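Local coordinates for protein BtGH115A (Bacteroides thetaiotaomicron, PDB 5BY3) that acts as a family GH115 4-O-methyl-alpha-glucuronidase with specificity for decorated arabinogalactans, at residues R41-L46 against L202-R207; K188-P193 against F223-N228; T195-F200 against A232-I237. All blocks are in the same frame, centred on the assembly; numbering follows the deposited sequence.

Contact 1: R41-L46 against L202-R207; sequences RTSLDL and LLLRLR
Leu46 and Arg205 meet where helix 38-55 packs against the C-terminal end of helix 193-205, their side chains crossing at a slant. From its CB, Arg205 sends CG out beside its own backbone N (chi1 -73°); the chain runs extended through CD to NE, and only its guanidinium end comes close to Leu46. Contact begins at CZ, which is 4.1 Å from Leu46 CD2, and tightens at NH2, 3.5 Å from the same methyl. The turn at the last torsion (chi4 -66°) swings the guanidinium out of line with the extended chain. Its two terminal nitrogens are engaged elsewhere: NH1 in a salt bridge to Asp50, farther along helix 38-55, and NH2 in one to Glu133. The two salt bridges probably fix the rotation of the guanidinium, whose CZ and NH2 lie against a leucine methyl. Helix 193-205 follows the first strand of the parallel eight-stranded barrel of the GH115 domain, whereas helix 38-55 belongs to the N-terminal region with its own mixed sheet, so this buried contact joins two parts of the fold. Beside the arginine, Leu204 pushes CD1 towards the neighbouring helix, where the methyl sits 3.9 Å from Ser43 OG and 4.4 Å from Leu46 CD1. Thr42 CG2 flanks it at a similar 4.4 Å. The hydroxyls turn to other partners, Ser43 OG to Val39 O and Thr42 OG1 to Lys234 O. Leu121 of helix 113-126 touches both Leu46 and Leu204, and a Schellman motif at Arg207 ends the helix.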
ATOM      1  N   ARG A  41      -7.800   4.721  26.973  1.00 51.93           N
ATOM      2  CA  ARG A  41      -7.827   3.568  27.865  1.00 57.00           C
ATOM      3  C   ARG A  41      -7.437   2.277  27.145  1.00 49.68           C
ATOM      4  O   ARG A  41      -6.714   1.471  27.697  1.00 51.50           O
ATOM      5  CB  ARG A  41      -9.174   3.453  28.604  1.00 66.55           C
ATOM      6  CG  ARG A  41      -9.170   4.073  30.018  1.00 74.32           C
ATOM      7  CD  ARG A  41     -10.538   4.610  30.457  1.00 90.61           C
ATOM      8  NE  ARG A  41     -11.668   3.816  29.933  1.00 94.86           N
ATOM      9  CZ  ARG A  41     -12.613   4.260  29.095  1.00 98.06           C
ATOM     10  NH1 ARG A  41     -12.624   5.526  28.662  1.00 93.75           N
ATOM     11  NH2 ARG A  41     -13.571   3.429  28.690  1.00 93.74           N
ATOM     12  N   THR A  42      -7.851   2.142  25.894  1.00 47.92           N
ATOM     13  CA  THR A  42      -7.508   0.988  25.054  1.00 47.64           C
ATOM     14  C   THR A  42      -5.998   0.836  24.863  1.00 47.67           C
ATOM     15  O   THR A  42      -5.498  -0.275  24.919  1.00 49.10           O
ATOM     16  CB  THR A  42      -8.178   1.098  23.685  1.00 45.19           C
ATOM     17  OG1 THR A  42      -9.576   1.294  23.869  1.00 45.00           O
ATOM     18  CG2 THR A  42      -7.980  -0.163  22.912  1.00 50.45           C
ATOM     19  N   SER A  43      -5.308   1.964  24.662  1.00 46.67           N
ATOM     20  CA  SER A  43      -3.863   2.038  24.412  1.00 46.78           C
ATOM     21  C   SER A  43      -3.051   1.782  25.662  1.00 48.03           C
ATOM     22  O   SER A  43      -1.951   1.200  25.614  1.00 44.86           O
ATOM     23  CB  SER A  43      -3.486   3.423  23.863  1.00 48.55           C
ATOM     24  OG  SER A  43      -4.369   3.779  22.809  1.00 52.65           O
ATOM     25  N   LEU A  44      -3.590   2.264  26.774  1.00 48.62           N
ATOM     26  CA  LEU A  44      -3.090   1.900  28.063  1.00 53.23           C
ATOM     27  C   LEU A  44      -3.058   0.380  28.258  1.00 49.30           C
ATOM     28  O   LEU A  44      -2.021  -0.149  28.629  1.00 44.07           O
ATOM     29  CB  LEU A  44      -3.882   2.597  29.156  1.00 55.28           C
ATOM     30  CG  LEU A  44      -3.256   3.943  29.511  1.00 57.21           C
ATOM     31  CD1 LEU A  44      -4.032   4.553  30.665  1.00 57.37           C
ATOM     32  CD2 LEU A  44      -1.802   3.789  29.891  1.00 57.14           C
ATOM     33  N   ASP A  45      -4.170  -0.302  27.975  1.00 48.91           N
ATOM     34  CA  ASP A  45      -4.212  -1.771  28.021  1.00 53.78           C
ATOM     35  C   ASP A  45      -3.094  -2.397  27.171  1.00 51.09           C
ATOM     36  O   ASP A  45      -2.376  -3.312  27.637  1.00 54.10           O
ATOM     37  CB  ASP A  45      -5.591  -2.311  27.592  1.00 54.85           C
ATOM     38  CG  ASP A  45      -6.680  -2.117  28.651  1.00 59.98           C
ATOM     39  OD1 ASP A  45      -6.416  -1.587  29.757  1.00 63.90           O
ATOM     40  OD2 ASP A  45      -7.828  -2.511  28.370  1.00 65.48           O
ATOM     41  N   LEU A  46      -2.931  -1.871  25.954  1.00 46.97           N
ATOM     42  CA  LEU A  46      -1.921  -2.345  25.026  1.00 45.81           C
ATOM     43  C   LEU A  46      -0.529  -2.139  25.585  1.00 44.28           C
ATOM     44  O   LEU A  46       0.298  -3.004  25.434  1.00 47.87           O
ATOM     45  CB  LEU A  46      -2.019  -1.636  23.682  1.00 48.53           C
ATOM     46  CG  LEU A  46      -2.764  -2.338  22.561  1.00 52.54           C
ATOM     47  CD1 LEU A  46      -2.642  -1.506  21.290  1.00 46.97           C
ATOM     48  CD2 LEU A  46      -2.263  -3.770  22.359  1.00 49.52           C
ATOM     49  N   LEU A 202      -3.498  -3.276  15.421  1.00 41.23           N
ATOM     50  CA  LEU A 202      -2.471  -3.148  14.417  1.00 44.63           C
ATOM     51  C   LEU A 202      -2.445  -1.708  13.943  1.00 45.94           C
ATOM     52  O   LEU A 202      -1.353  -1.148  13.801  1.00 53.10           O
ATOM     53  CB  LEU A 202      -2.690  -4.133  13.273  1.00 38.01           C
ATOM     54  CG  LEU A 202      -1.788  -4.101  12.046  1.00 38.50           C
ATOM     55  CD1 LEU A 202      -0.320  -4.249  12.383  1.00 35.53           C
ATOM     56  CD2 LEU A 202      -2.237  -5.208  11.103  1.00 36.29           C
ATOM     57  N   LEU A 203      -3.628  -1.104  13.753  1.00 42.40           N
ATOM     58  CA  LEU A 203      -3.702   0.273  13.234  1.00 38.93           C
ATOM     59  C   LEU A 203      -3.191   1.257  14.247  1.00 37.73           C
ATOM     60  O   LEU A 203      -2.432   2.149  13.909  1.00 37.53           O
ATOM     61  CB  LEU A 203      -5.110   0.645  12.797  1.00 41.41           C
ATOM     62  CG  LEU A 203      -5.699  -0.158  11.635  1.00 42.91           C
ATOM     63  CD1 LEU A 203      -7.145   0.257  11.421  1.00 44.51           C
ATOM     64  CD2 LEU A 203      -4.892  -0.032  10.348  1.00 42.54           C
ATOM     65  N   LEU A 204      -3.557   1.055  15.507  1.00 40.73           N
ATOM     66  CA  LEU A 204      -3.008   1.855  16.607  1.00 40.37           C
ATOM     67  C   LEU A 204      -1.488   1.817  16.629  1.00 42.86           C
ATOM     68  O   LEU A 204      -0.815   2.870  16.633  1.00 45.43           O
ATOM     69  CB  LEU A 204      -3.588   1.386  17.948  1.00 41.22           C
ATOM     70  CG  LEU A 204      -5.075   1.660  18.290  1.00 41.67           C
ATOM     71  CD1 LEU A 204      -5.379   1.520  19.777  1.00 40.46           C
ATOM     72  CD2 LEU A 204      -5.560   3.020  17.807  1.00 48.94           C
ATOM     73  N   ARG A 205      -0.937   0.603  16.574  1.00 39.76           N
ATOM     74  CA  ARG A 205       0.518   0.438  16.629  1.00 37.00           C
ATOM     75  C   ARG A 205       1.198   1.026  15.394  1.00 37.24           C
ATOM     76  O   ARG A 205       2.381   1.374  15.458  1.00 35.10           O
ATOM     77  CB  ARG A 205       0.881  -1.031  16.745  1.00 34.18           C
ATOM     78  CG  ARG A 205       0.606  -1.655  18.079  1.00 32.39           C
ATOM     79  CD  ARG A 205       1.241  -3.055  18.058  1.00 32.38           C
ATOM     80  NE  ARG A 205       0.934  -3.911  19.213  1.00 31.89           N
ATOM     81  CZ  ARG A 205       1.330  -3.671  20.462  1.00 38.18           C
ATOM     82  NH1 ARG A 205       2.018  -2.563  20.759  1.00 35.74           N
ATOM     83  NH2 ARG A 205       1.007  -4.520  21.437  1.00 37.85           N
ATOM     84  N   LEU A 206       0.469   1.083  14.271  1.00 35.30           N
ATOM     85  CA  LEU A 206       0.953   1.720  13.058  1.00 37.96           C
ATOM     86  C   LEU A 206       0.675   3.241  12.984  1.00 41.53           C
ATOM     87  O   LEU A 206       1.069   3.912  12.011  1.00 37.46           O
ATOM     88  CB  LEU A 206       0.392   0.997  11.825  1.00 38.60           C
ATOM     89  CG  LEU A 206       0.878  -0.413  11.500  1.00 38.72           C
ATOM     90  CD1 LEU A 206      -0.026  -1.045  10.454  1.00 42.42           C
ATOM     91  CD2 LEU A 206       2.328  -0.409  11.052  1.00 37.77           C
ATOM     92  N   ARG A 207       0.017   3.757  14.029  1.00 45.32           N
ATOM     93  CA  ARG A 207      -0.485   5.159  14.158  1.00 50.74           C
ATOM     94  C   ARG A 207      -1.493   5.552  13.089  1.00 48.23           C
ATOM     95  O   ARG A 207      -1.558   6.699  12.698  1.00 56.94           O
ATOM     96  CB  ARG A 207       0.632   6.229  14.215  1.00 49.16           C
ATOM     97  CG  ARG A 207       1.787   5.995  15.179  1.00 48.70           C
ATOM     98  CD  ARG A 207       2.983   5.504  14.377  1.00 51.39           C
ATOM     99  NE  ARG A 207       4.229   5.850  15.044  1.00 50.83           N
ATOM    100  CZ  ARG A 207       5.426   5.904  14.480  1.00 47.44           C
ATOM    101  NH1 ARG A 207       5.627   5.642  13.180  1.00 44.20           N
ATOM    102  NH2 ARG A 207       6.431   6.252  15.252  1.00 58.35           N
TER

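Contact 2: K188-P193 against F223-N228; sequences KGEIGP and FLTKGN
Glu190 and Thr225 owe their meeting to two first torsions: Glu190 CG swings to the far side from its backbone N (chi1 -160°), while Thr225 places CG2 opposite its own N and OG1 beside it (chi1 -53°). The extended glutamate crosses the threonine obliquely, its CG, CD and OE2 all near the methyl, with Glu190 OE2 3.5 Å from Thr225 CG2, while its other oxygen, OE1, bonds to Ser185. The threonine hydroxyl faces a water, which donates to Thr225 OG1 at 3.1 Å and accepts from Ile191 N at 3.1 Å; OG1 in turn is bonded to Pro221 O. Farther along, the two loops each run into a barrel helix, 193-205 and 228-235, with Gly192 and Gly227 at their N-cap positions. Pro193, in the first turn of its helix, lies against the other loop: its CD is 3.4 Å from Lys226 O. Its CB is 4.0 Å from Gly227 CA, whose lack of a side chain allows the close approach. At about a right angle to the proline comes the Asn228 amide, whose ND2 lies 2.9 Å from Pro193 N, a nitrogen with no hydrogen to share. Its OD1 is 3.3 Å from Ile191 O; two acceptors so close should repel mildly, and the amide orientation may be uncertain at this resolution. As modelled, the amide makes no hydrogen bond to the facing loop. The loops leading into the two helices are thus joined by a water between Ile191 N and Thr225 OG1, and the helix starts themselves by packing.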
ATOM      1  N   LYS A 188     -22.706 -16.874   7.968  1.00 69.99           N
ATOM      2  CA  LYS A 188     -22.067 -17.212   6.672  1.00 78.40           C
ATOM      3  C   LYS A 188     -20.713 -16.578   6.341  1.00 79.94           C
ATOM      4  O   LYS A 188     -19.818 -17.277   5.847  1.00 93.21           O
ATOM      5  CB  LYS A 188     -23.073 -17.015   5.508  1.00 89.49           C
ATOM      6  CG  LYS A 188     -22.489 -16.936   4.092  1.00 88.77           C
ATOM      7  CD  LYS A 188     -23.518 -17.240   3.006  1.00 84.14           C
ATOM      8  CE  LYS A 188     -23.297 -16.403   1.746  1.00 87.83           C
ATOM      9  NZ  LYS A 188     -22.082 -16.720   0.929  1.00 74.49           N
ATOM     10  N   GLY A 189     -20.548 -15.280   6.591  1.00 65.48           N
ATOM     11  CA  GLY A 189     -19.242 -14.654   6.292  1.00 56.67           C
ATOM     12  C   GLY A 189     -18.840 -13.663   7.358  1.00 57.29           C
ATOM     13  O   GLY A 189     -18.566 -12.489   7.065  1.00 54.12           O
ATOM     14  N   GLU A 190     -18.818 -14.123   8.603  1.00 53.15           N
ATOM     15  CA  GLU A 190     -18.655 -13.203   9.698  1.00 55.23           C
ATOM     16  C   GLU A 190     -17.190 -13.027  10.150  1.00 53.85           C
ATOM     17  O   GLU A 190     -16.505 -14.001  10.456  1.00 49.68           O
ATOM     18  CB  GLU A 190     -19.586 -13.562  10.852  1.00 57.13           C
ATOM     19  CG  GLU A 190     -19.810 -12.388  11.799  1.00 63.72           C
ATOM     20  CD  GLU A 190     -20.764 -12.706  12.936  1.00 66.50           C
ATOM     21  OE1 GLU A 190     -20.585 -13.751  13.589  1.00 65.32           O
ATOM     22  OE2 GLU A 190     -21.684 -11.892  13.173  1.00 72.69           O
ATOM     23  N   ILE A 191     -16.758 -11.758  10.147  1.00 46.04           N
ATOM     24  CA  ILE A 191     -15.453 -11.287  10.598  1.00 43.49           C
ATOM     25  C   ILE A 191     -15.879 -10.384  11.718  1.00 42.92           C
ATOM     26  O   ILE A 191     -16.314  -9.253  11.482  1.00 47.18           O
ATOM     27  CB  ILE A 191     -14.722 -10.460   9.495  1.00 43.72           C
ATOM     28  CG1 ILE A 191     -14.660 -11.257   8.180  1.00 37.47           C
ATOM     29  CG2 ILE A 191     -13.370  -9.872   9.983  1.00 34.86           C
ATOM     30  CD1 ILE A 191     -13.946 -10.517   7.044  1.00 42.00           C
ATOM     31  N   GLY A 192     -15.803 -10.903  12.934  1.00 43.42           N
ATOM     32  CA  GLY A 192     -16.574 -10.362  14.020  1.00 43.00           C
ATOM     33  C   GLY A 192     -15.833  -9.349  14.852  1.00 50.00           C
ATOM     34  O   GLY A 192     -14.788  -8.845  14.435  1.00 47.75           O
ATOM     35  N   PRO A 193     -16.376  -9.045  16.049  1.00 52.88           N
ATOM     36  CA  PRO A 193     -15.743  -8.045  16.905  1.00 49.15           C
ATOM     37  C   PRO A 193     -14.302  -8.393  17.285  1.00 46.38           C
ATOM     38  O   PRO A 193     -13.437  -7.508  17.248  1.00 55.48           O
ATOM     39  CB  PRO A 193     -16.673  -7.976  18.152  1.00 49.17           C
ATOM     40  CG  PRO A 193     -17.528  -9.225  18.098  1.00 47.99           C
ATOM     41  CD  PRO A 193     -17.642  -9.565  16.627  1.00 48.81           C
ATOM     42  N   PHE A 223     -21.435  -3.069   9.595  1.00 55.46           N
ATOM     43  CA  PHE A 223     -22.382  -2.395  10.481  1.00 53.92           C
ATOM     44  C   PHE A 223     -23.634  -3.222  10.752  1.00 51.76           C
ATOM     45  O   PHE A 223     -24.504  -2.825  11.538  1.00 53.53           O
ATOM     46  CB  PHE A 223     -22.737  -1.043   9.900  1.00 53.25           C
ATOM     47  CG  PHE A 223     -21.707   0.022  10.143  1.00 48.99           C
ATOM     48  CD1 PHE A 223     -21.418   0.458  11.446  1.00 47.92           C
ATOM     49  CD2 PHE A 223     -21.080   0.648   9.070  1.00 46.37           C
ATOM     50  CE1 PHE A 223     -20.499   1.476  11.684  1.00 43.48           C
ATOM     51  CE2 PHE A 223     -20.165   1.678   9.293  1.00 46.89           C
ATOM     52  CZ  PHE A 223     -19.878   2.095  10.600  1.00 47.93           C
ATOM     53  N   LEU A 224     -23.704  -4.365  10.078  1.00 51.44           N
ATOM     54  CA  LEU A 224     -24.698  -5.414  10.308  1.00 52.14           C
ATOM     55  C   LEU A 224     -24.113  -6.566  11.123  1.00 53.76           C
ATOM     56  O   LEU A 224     -24.679  -7.661  11.130  1.00 54.78           O
ATOM     57  CB  LEU A 224     -25.222  -5.948   8.959  1.00 47.84           C
ATOM     58  CG  LEU A 224     -26.113  -4.968   8.195  1.00 46.56           C
ATOM     59  CD1 LEU A 224     -26.809  -5.650   7.031  1.00 37.78           C
ATOM     60  CD2 LEU A 224     -27.116  -4.351   9.165  1.00 49.42           C
ATOM     61  N   THR A 225     -22.971  -6.322  11.778  1.00 54.60           N
ATOM     62  CA  THR A 225     -22.290  -7.341  12.578  1.00 52.55           C
ATOM     63  C   THR A 225     -22.329  -6.840  13.995  1.00 53.18           C
ATOM     64  O   THR A 225     -21.910  -5.723  14.272  1.00 57.00           O
ATOM     65  CB  THR A 225     -20.824  -7.583  12.134  1.00 57.59           C
ATOM     66  OG1 THR A 225     -20.771  -7.854  10.723  1.00 58.99           O
ATOM     67  CG2 THR A 225     -20.174  -8.748  12.916  1.00 53.80           C
ATOM     68  N   LYS A 226     -22.835  -7.669  14.892  1.00 52.33           N
ATOM     69  CA  LYS A 226     -22.949  -7.292  16.281  1.00 57.84           C
ATOM     70  C   LYS A 226     -21.550  -7.194  16.946  1.00 53.88           C
ATOM     71  O   LYS A 226     -20.760  -8.144  16.920  1.00 57.85           O
ATOM     72  CB  LYS A 226     -23.912  -8.270  16.988  1.00 61.40           C
ATOM     73  CG  LYS A 226     -23.993  -8.179  18.504  1.00 64.97           C
ATOM     74  CD  LYS A 226     -24.966  -7.107  18.959  1.00 73.40           C
ATOM     75  CE  LYS A 226     -25.432  -7.394  20.382  1.00 76.36           C
ATOM     76  NZ  LYS A 226     -25.535  -6.114  21.128  1.00 76.05           N
ATOM     77  N   GLY A 227     -21.271  -6.028  17.514  1.00 51.23           N
ATOM     78  CA  GLY A 227     -20.026  -5.757  18.227  1.00 53.62           C
ATOM     79  C   GLY A 227     -19.114  -4.778  17.509  1.00 52.29           C
ATOM     80  O   GLY A 227     -18.451  -3.934  18.140  1.00 58.41           O
ATOM     81  N   ASN A 228     -19.129  -4.870  16.182  1.00 50.98           N
ATOM     82  CA  ASN A 228     -18.141  -4.232  15.318  1.00 51.85           C
ATOM     83  C   ASN A 228     -18.092  -2.728  15.482  1.00 54.62           C
ATOM     84  O   ASN A 228     -17.007  -2.158  15.708  1.00 57.66           O
ATOM     85  CB  ASN A 228     -18.378  -4.628  13.859  1.00 48.49           C
ATOM     86  CG  ASN A 228     -17.803  -5.993  13.506  1.00 50.79           C
ATOM     87  OD1 ASN A 228     -17.757  -6.356  12.323  1.00 57.65           O
ATOM     88  ND2 ASN A 228     -17.343  -6.751  14.511  1.00 44.17           N
TER
HETATM   89  O   HOH W   1     -18.536  -9.433   9.208  1.00 51.11           O

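Contact 3: T195-F200 against A232-I237; sequences TNERIF and AKKYGI
Aromatic and aliphatic packing between two successive helices of the GH115 (beta/alpha)8 barrel makes this buried contact. Helix 193-205 lies before strand 210-212, and helix 228-235 lies after it and leads into strand 238-239, so the two are neighbours on the outside of the parallel sheet. Phe200 is its central residue. With CG beside its backbone N (chi1 -50°), its ring is carried between Tyr235, Ala232 and Ile237. Phe200 CB approaches the tyrosine ring most closely, 3.4 Å from Tyr235 CD2. The two rings themselves meet obliquely, their planes at 53° and their centroids 5.8 Å apart. Ile237, just past the helix end and after Gly236 with its positive phi, places CG1 over one face of the phenylalanine ring as a CH-pi contact, 4.1 Å from the centroid of Phe200 and 29° off the normal. Towards the start of the second segment, Phe200 CE2 lies 3.6 Å from Ala232 N, with the Ala232 methyl a little farther off. Tyr211 of strand 210-212 also meets the Phe200 ring, linking the helix pair to the sheet beneath. One turn earlier, Glu197 lies across the tyrosine at about a right angle: CA stands over one ring face near the rim, and Glu197 CG is 3.6 Å from Tyr235 CE1. Its aliphatic part thus does the packing, while the carboxylate is held through OE1 by a salt bridge to Arg194; Lys234 NZ is 6.2 Å from Glu197 OE2, too far for a salt bridge. Within the helix, Asn196 O accepts Phe200 N at 2.7 Å and also stands 3.0 Å above the plane of the Phe200 ring, displaced towards the rim.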
ATOM      1  N   THR A 195     -11.948 -10.310  15.813  1.00 46.55           N
ATOM      2  CA  THR A 195     -11.055 -10.024  14.680  1.00 43.89           C
ATOM      3  C   THR A 195     -10.785  -8.508  14.490  1.00 45.15           C
ATOM      4  O   THR A 195      -9.626  -8.089  14.326  1.00 47.55           O
ATOM      5  CB  THR A 195     -11.584 -10.663  13.413  1.00 41.47           C
ATOM      6  OG1 THR A 195     -11.905 -12.034  13.700  1.00 39.60           O
ATOM      7  CG2 THR A 195     -10.564 -10.564  12.283  1.00 36.01           C
ATOM      8  N   ASN A 196     -11.829  -7.690  14.573  1.00 42.11           N
ATOM      9  CA  ASN A 196     -11.672  -6.244  14.395  1.00 44.44           C
ATOM     10  C   ASN A 196     -10.824  -5.558  15.480  1.00 48.57           C
ATOM     11  O   ASN A 196      -9.970  -4.719  15.161  1.00 47.66           O
ATOM     12  CB  ASN A 196     -13.027  -5.564  14.150  1.00 44.97           C
ATOM     13  CG  ASN A 196     -13.509  -5.752  12.719  1.00 48.85           C
ATOM     14  OD1 ASN A 196     -13.061  -5.047  11.798  1.00 50.99           O
ATOM     15  ND2 ASN A 196     -14.392  -6.733  12.506  1.00 44.84           N
ATOM     16  N   GLU A 197     -11.004  -5.960  16.743  1.00 48.87           N
ATOM     17  CA  GLU A 197     -10.115  -5.495  17.805  1.00 46.46           C
ATOM     18  C   GLU A 197      -8.638  -5.774  17.480  1.00 47.36           C
ATOM     19  O   GLU A 197      -7.775  -4.913  17.720  1.00 48.04           O
ATOM     20  CB  GLU A 197     -10.521  -6.076  19.149  1.00 50.60           C
ATOM     21  CG  GLU A 197     -11.904  -5.619  19.595  1.00 57.54           C
ATOM     22  CD  GLU A 197     -12.413  -6.347  20.833  1.00 65.16           C
ATOM     23  OE1 GLU A 197     -12.282  -7.601  20.893  1.00 61.01           O
ATOM     24  OE2 GLU A 197     -12.969  -5.661  21.727  1.00 61.89           O
ATOM     25  N   ARG A 198      -8.356  -6.962  16.923  1.00 43.20           N
ATOM     26  CA  ARG A 198      -7.022  -7.296  16.449  1.00 45.04           C
ATOM     27  C   ARG A 198      -6.503  -6.371  15.333  1.00 43.76           C
ATOM     28  O   ARG A 198      -5.359  -5.924  15.410  1.00 41.30           O
ATOM     29  CB  ARG A 198      -6.930  -8.757  16.004  1.00 45.48           C
ATOM     30  CG  ARG A 198      -6.768  -9.744  17.154  1.00 48.10           C
ATOM     31  CD  ARG A 198      -5.542  -9.514  18.037  1.00 43.80           C
ATOM     32  NE  ARG A 198      -5.510 -10.560  19.059  1.00 43.85           N
ATOM     33  CZ  ARG A 198      -4.641 -10.687  20.067  1.00 44.87           C
ATOM     34  NH1 ARG A 198      -3.641  -9.820  20.297  1.00 41.99           N
ATOM     35  NH2 ARG A 198      -4.800 -11.729  20.873  1.00 43.26           N
ATOM     36  N   ILE A 199      -7.337  -6.099  14.324  1.00 40.99           N
ATOM     37  CA  ILE A 199      -7.014  -5.142  13.273  1.00 40.49           C
ATOM     38  C   ILE A 199      -6.779  -3.742  13.833  1.00 44.02           C
ATOM     39  O   ILE A 199      -5.778  -3.077  13.477  1.00 44.43           O
ATOM     40  CB  ILE A 199      -8.082  -5.121  12.167  1.00 45.75           C
ATOM     41  CG1 ILE A 199      -8.245  -6.549  11.599  1.00 45.63           C
ATOM     42  CG2 ILE A 199      -7.680  -4.130  11.081  1.00 40.91           C
ATOM     43  CD1 ILE A 199      -9.379  -6.719  10.594  1.00 44.37           C
ATOM     44  N   PHE A 200      -7.649  -3.319  14.751  1.00 42.22           N
ATOM     45  CA  PHE A 200      -7.498  -2.002  15.344  1.00 41.09           C
ATOM     46  C   PHE A 200      -6.254  -1.842  16.214  1.00 43.53           C
ATOM     47  O   PHE A 200      -5.624  -0.753  16.186  1.00 45.57           O
ATOM     48  CB  PHE A 200      -8.754  -1.538  16.068  1.00 47.50           C
ATOM     49  CG  PHE A 200     -10.037  -1.649  15.267  1.00 44.82           C
ATOM     50  CD1 PHE A 200     -10.062  -1.501  13.887  1.00 44.88           C
ATOM     51  CD2 PHE A 200     -11.247  -1.880  15.926  1.00 48.98           C
ATOM     52  CE1 PHE A 200     -11.256  -1.601  13.191  1.00 44.95           C
ATOM     53  CE2 PHE A 200     -12.452  -1.997  15.224  1.00 42.34           C
ATOM     54  CZ  PHE A 200     -12.453  -1.844  13.859  1.00 43.73           C
ATOM     55  N   ALA A 232     -15.032  -0.450  17.190  1.00 47.93           N
ATOM     56  CA  ALA A 232     -14.444   0.705  16.532  1.00 48.88           C
ATOM     57  C   ALA A 232     -14.465   1.951  17.431  1.00 55.42           C
ATOM     58  O   ALA A 232     -13.532   2.773  17.388  1.00 55.78           O
ATOM     59  CB  ALA A 232     -15.174   0.968  15.225  1.00 48.67           C
ATOM     60  N   LYS A 233     -15.523   2.085  18.233  1.00 57.80           N
ATOM     61  CA  LYS A 233     -15.614   3.172  19.201  1.00 67.47           C
ATOM     62  C   LYS A 233     -14.575   2.993  20.321  1.00 62.75           C
ATOM     63  O   LYS A 233     -13.952   3.961  20.755  1.00 65.32           O
ATOM     64  CB  LYS A 233     -17.044   3.277  19.763  1.00 76.77           C
ATOM     65  CG  LYS A 233     -17.417   4.604  20.423  1.00 74.49           C
ATOM     66  CD  LYS A 233     -18.580   4.396  21.388  1.00 75.77           C
ATOM     67  CE  LYS A 233     -19.332   5.688  21.658  1.00 84.59           C
ATOM     68  NZ  LYS A 233     -20.415   5.937  20.658  1.00 85.47           N
ATOM     69  N   LYS A 234     -14.384   1.750  20.764  1.00 61.26           N
ATOM     70  CA  LYS A 234     -13.422   1.414  21.826  1.00 54.05           C
ATOM     71  C   LYS A 234     -11.990   1.772  21.408  1.00 50.89           C
ATOM     72  O   LYS A 234     -11.231   2.341  22.215  1.00 52.24           O
ATOM     73  CB  LYS A 234     -13.539  -0.075  22.198  1.00 58.66           C
ATOM     74  CG  LYS A 234     -12.969  -0.433  23.564  1.00 70.12           C
ATOM     75  CD  LYS A 234     -12.312  -1.816  23.589  1.00 70.50           C
ATOM     76  CE  LYS A 234     -11.764  -2.162  24.975  1.00 77.39           C
ATOM     77  NZ  LYS A 234     -10.741  -1.204  25.496  1.00 80.47           N
ATOM     78  N   TYR A 235     -11.669   1.493  20.131  1.00 43.21           N
ATOM     79  CA  TYR A 235     -10.339   1.696  19.532  1.00 39.89           C
ATOM     80  C   TYR A 235     -10.149   3.036  18.822  1.00 43.83           C
ATOM     81  O   TYR A 235      -9.034   3.356  18.410  1.00 42.69           O
ATOM     82  CB  TYR A 235      -9.973   0.524  18.594  1.00 39.30           C
ATOM     83  CG  TYR A 235      -9.567  -0.730  19.328  1.00 44.23           C
ATOM     84  CD1 TYR A 235     -10.520  -1.520  20.016  1.00 41.63           C
ATOM     85  CD2 TYR A 235      -8.242  -1.134  19.355  1.00 42.82           C
ATOM     86  CE1 TYR A 235     -10.140  -2.633  20.721  1.00 42.54           C
ATOM     87  CE2 TYR A 235      -7.867  -2.270  20.034  1.00 41.28           C
ATOM     88  CZ  TYR A 235      -8.805  -3.016  20.722  1.00 45.45           C
ATOM     89  OH  TYR A 235      -8.401  -4.150  21.430  1.00 48.01           O
ATOM     90  N   GLY A 236     -11.219   3.818  18.663  1.00 52.48           N
ATOM     91  CA  GLY A 236     -11.122   5.229  18.196  1.00 44.67           C
ATOM     92  C   GLY A 236     -10.745   5.347  16.735  1.00 52.06           C
ATOM     93  O   GLY A 236      -9.943   6.212  16.368  1.00 55.80           O
ATOM     94  N   ILE A 237     -11.322   4.469  15.912  1.00 46.86           N
ATOM     95  CA  ILE A 237     -10.995   4.336  14.505  1.00 43.17           C
ATOM     96  C   ILE A 237     -12.115   4.979  13.705  1.00 50.76           C
ATOM     97  O   ILE A 237     -13.288   4.687  13.908  1.00 55.19           O
ATOM     98  CB  ILE A 237     -10.932   2.825  14.097  1.00 46.87           C
ATOM     99  CG1 ILE A 237      -9.806   2.046  14.841  1.00 51.75           C
ATOM    100  CG2 ILE A 237     -10.917   2.629  12.576  1.00 43.98           C
ATOM    101  CD1 ILE A 237      -8.368   2.515  14.621  1.00 46.21           C
TER

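Overall arrangement
Along the chain the segments interleave: 41-46 comes first, then 188-193, 195-200 and 202-207 in close succession, and finally 223-228 and 232-237. Contact 3 sits between the others, its centre about 9 Å from that of contact 1 and 12 Å from that of contact 2, while contacts 1 and 2 are about 21 Å apart. Helix 193-205 runs through all three, starting at contact 2 and ending at contact 1; helix 228-235 pairs with it in contacts 2 and 3. Helix 38-55 packs on both barrel helices, through Leu204 and Arg205 of one and Tyr235 of the other, attaching the N-terminal region to one side of the barrel.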